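Local atomic coordinates of PhnB-like domain-containing protein (Pseudomonas aeruginosa, PDB entry 1U69), a protein that is of unknown function but has a fold of the glyoxalase superfamily and has been proposed as a potential drug-resistance protein. Residues A[135-143]-A[152-160]. Sequence-based numbering, arbitrary orientation.
Sequences AAARRAFEA and IATIEKAFK
Arg139 reaches across to the C-terminal end of helix 152-159 and uses two N-H groups of one guanidinium edge on consecutive backbone carbonyls. Arg139 NE donates to Ala158 O at 2.9 Å, approaching nearly head-on to the carbonyl (C=O...N 167°), while Arg139 NH2 donates to Phe159 O, also at 2.9 Å, by a straighter bond that arrives from above the carbonyl plane. Both oxygens lie close to the guanidinium plane, and the bend at chi3 turns that edge toward them. Arginine suits the place: its two donors match the spacing of successive carbonyls near the helix end, and its positive charge probably interacts favourably with the helix dipole.

Beneath this polar pair, Phe159 swings its ring alongside helix 135-143, with CG anti to the backbone N (chi1 -174°). The flat ring offers a broad face to Ala136 CB, which sits over it in a CH-pi contact, 3.8 Å from the centroid, whereas Ala140 CB meets the ring edge. Further along, Ala143 CB and Ala158 CB touch at 3.6 Å, and the long, branched Ile155 brings CD1 to 4.1 Å from Ala143 CB while also touching Leu125 of helix 123-129. The small alanines let the axes approach to 7.9 Å. The result is an alanine-rich, roughly antiparallel helical hairpin (145°), bound near its C-terminal end by an arginine, part of the C-terminal helical extension following the last strand of the glyoxalase-type fold.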
# COMPACT_ATOMS: atom_id res chain seq x y z
N ALA A 135 28.69 7.82 -0.72
CA ALA A 135 29.75 7.29 0.14
C ALA A 135 29.14 6.85 1.47
O ALA A 135 29.51 5.81 2.01
CB ALA A 135 30.84 8.33 0.36
N ALA A 136 28.22 7.65 1.99
CA ALA A 136 27.51 7.33 3.23
C ALA A 136 26.68 6.06 3.06
O ALA A 136 26.59 5.26 3.97
CB ALA A 136 26.60 8.47 3.64
N ALA A 137 26.08 5.92 1.88
CA ALA A 137 25.27 4.75 1.56
C ALA A 137 26.15 3.52 1.53
O ALA A 137 25.76 2.45 1.98
CB ALA A 137 24.59 4.92 0.21
N ARG A 138 27.35 3.68 0.99
CA ARG A 138 28.31 2.60 0.93
C ARG A 138 28.73 2.19 2.35
O ARG A 138 28.77 1.02 2.65
CB ARG A 138 29.52 2.99 0.07
CG ARG A 138 30.60 1.94 -0.03
CD ARG A 138 30.09 0.54 -0.31
NE ARG A 138 29.95 0.28 -1.74
CZ ARG A 138 28.95 -0.40 -2.30
NH1 ARG A 138 27.94 -0.89 -1.58
NH2 ARG A 138 28.95 -0.59 -3.61
N ARG A 139 29.01 3.16 3.22
CA ARG A 139 29.40 2.84 4.60
C ARG A 139 28.32 2.03 5.30
O ARG A 139 28.62 1.08 5.99
CB ARG A 139 29.71 4.09 5.41
CG ARG A 139 31.02 4.75 5.09
CD ARG A 139 31.42 5.83 6.10
NE ARG A 139 30.45 6.92 6.16
CZ ARG A 139 30.49 8.01 5.39
NH1 ARG A 139 31.43 8.19 4.47
NH2 ARG A 139 29.55 8.94 5.54
N ALA A 140 27.06 2.42 5.10
CA ALA A 140 25.93 1.72 5.70
C ALA A 140 25.84 0.30 5.15
O ALA A 140 25.64 -0.65 5.91
CB ALA A 140 24.65 2.48 5.43
N PHE A 141 26.00 0.16 3.84
CA PHE A 141 25.98 -1.14 3.16
C PHE A 141 27.06 -2.06 3.70
O PHE A 141 26.79 -3.22 4.01
CB PHE A 141 26.14 -0.97 1.65
CG PHE A 141 25.67 -2.17 0.85
CD1 PHE A 141 24.36 -2.25 0.41
CD2 PHE A 141 26.53 -3.20 0.54
CE1 PHE A 141 23.92 -3.35 -0.32
CE2 PHE A 141 26.11 -4.30 -0.19
CZ PHE A 141 24.81 -4.37 -0.62
N GLU A 142 28.28 -1.53 3.80
CA GLU A 142 29.40 -2.29 4.34
C GLU A 142 29.18 -2.68 5.80
O GLU A 142 29.56 -3.77 6.20
CB GLU A 142 30.70 -1.50 4.17
CG GLU A 142 31.13 -1.34 2.71
CD GLU A 142 31.14 -2.65 1.95
OE1 GLU A 142 31.77 -3.60 2.47
OE2 GLU A 142 30.54 -2.75 0.84
N ALA A 143 28.53 -1.82 6.59
CA ALA A 143 28.24 -2.15 7.99
C ALA A 143 27.17 -3.26 8.10
O ALA A 143 27.28 -4.19 8.91
CB ALA A 143 27.82 -0.91 8.75
N ILE A 152 20.39 -1.12 14.57
CA ILE A 152 20.11 0.18 13.97
C ILE A 152 21.13 1.25 14.35
O ILE A 152 21.55 2.05 13.51
CB ILE A 152 18.69 0.64 14.35
CG1 ILE A 152 17.64 -0.28 13.68
CG2 ILE A 152 18.46 2.10 13.92
CD1 ILE A 152 16.22 -0.13 14.20
N ALA A 153 21.54 1.27 15.61
CA ALA A 153 22.50 2.26 16.09
C ALA A 153 23.84 2.18 15.35
O ALA A 153 24.45 3.20 15.05
CB ALA A 153 22.71 2.12 17.60
N THR A 154 24.27 0.96 15.04
CA THR A 154 25.53 0.74 14.34
C THR A 154 25.43 1.23 12.90
O THR A 154 26.38 1.80 12.36
CB THR A 154 25.90 -0.75 14.37
OG1 THR A 154 26.14 -1.18 15.72
CG2 THR A 154 27.22 -1.00 13.65
N ILE A 155 24.29 0.98 12.27
CA ILE A 155 24.05 1.46 10.93
C ILE A 155 24.13 2.99 10.89
O ILE A 155 24.74 3.57 9.99
CB ILE A 155 22.67 0.97 10.39
CG1 ILE A 155 22.69 -0.56 10.20
CG2 ILE A 155 22.31 1.67 9.09
CD1 ILE A 155 23.76 -1.06 9.21
N GLU A 156 23.54 3.63 11.89
CA GLU A 156 23.49 5.09 11.94
C GLU A 156 24.88 5.69 12.11
O GLU A 156 25.18 6.72 11.52
CB GLU A 156 22.56 5.54 13.08
CG GLU A 156 21.09 5.26 12.79
CD GLU A 156 20.17 5.57 13.95
OE1 GLU A 156 20.49 5.22 15.11
OE2 GLU A 156 19.10 6.17 13.71
N LYS A 157 25.73 5.00 12.87
CA LYS A 157 27.10 5.46 13.14
C LYS A 157 27.95 5.33 11.87
O LYS A 157 28.73 6.22 11.53
CB LYS A 157 27.73 4.62 14.26
CG LYS A 157 27.03 4.73 15.62
CD LYS A 157 27.81 4.00 16.74
CE LYS A 157 27.02 2.83 17.39
NZ LYS A 157 27.68 1.49 17.21
N ALA A 158 27.79 4.22 11.16
CA ALA A 158 28.52 4.00 9.91
C ALA A 158 28.10 5.02 8.86
O ALA A 158 28.94 5.59 8.18
CB ALA A 158 28.28 2.59 9.40
N PHE A 159 26.79 5.27 8.77
CA PHE A 159 26.25 6.23 7.81
C PHE A 159 26.79 7.63 8.07
O PHE A 159 27.15 8.34 7.13
CB PHE A 159 24.72 6.25 7.88
CG PHE A 159 24.10 7.10 6.82
CD1 PHE A 159 24.02 6.65 5.51
CD2 PHE A 159 23.63 8.38 7.12
CE1 PHE A 159 23.46 7.44 4.52
CE2 PHE A 159 23.07 9.17 6.13
CZ PHE A 159 22.98 8.70 4.83
N LYS A 160 26.83 8.01 9.34
CA LYS A 160 27.33 9.32 9.75
C LYS A 160 28.82 9.42 9.47
O LYS A 160 29.30 10.48 9.05
CB LYS A 160 27.05 9.53 11.24
CG LYS A 160 27.41 10.92 11.76
CD LYS A 160 26.67 11.24 13.05
CE LYS A 160 25.24 11.69 12.78
NZ LYS A 160 24.48 11.96 14.04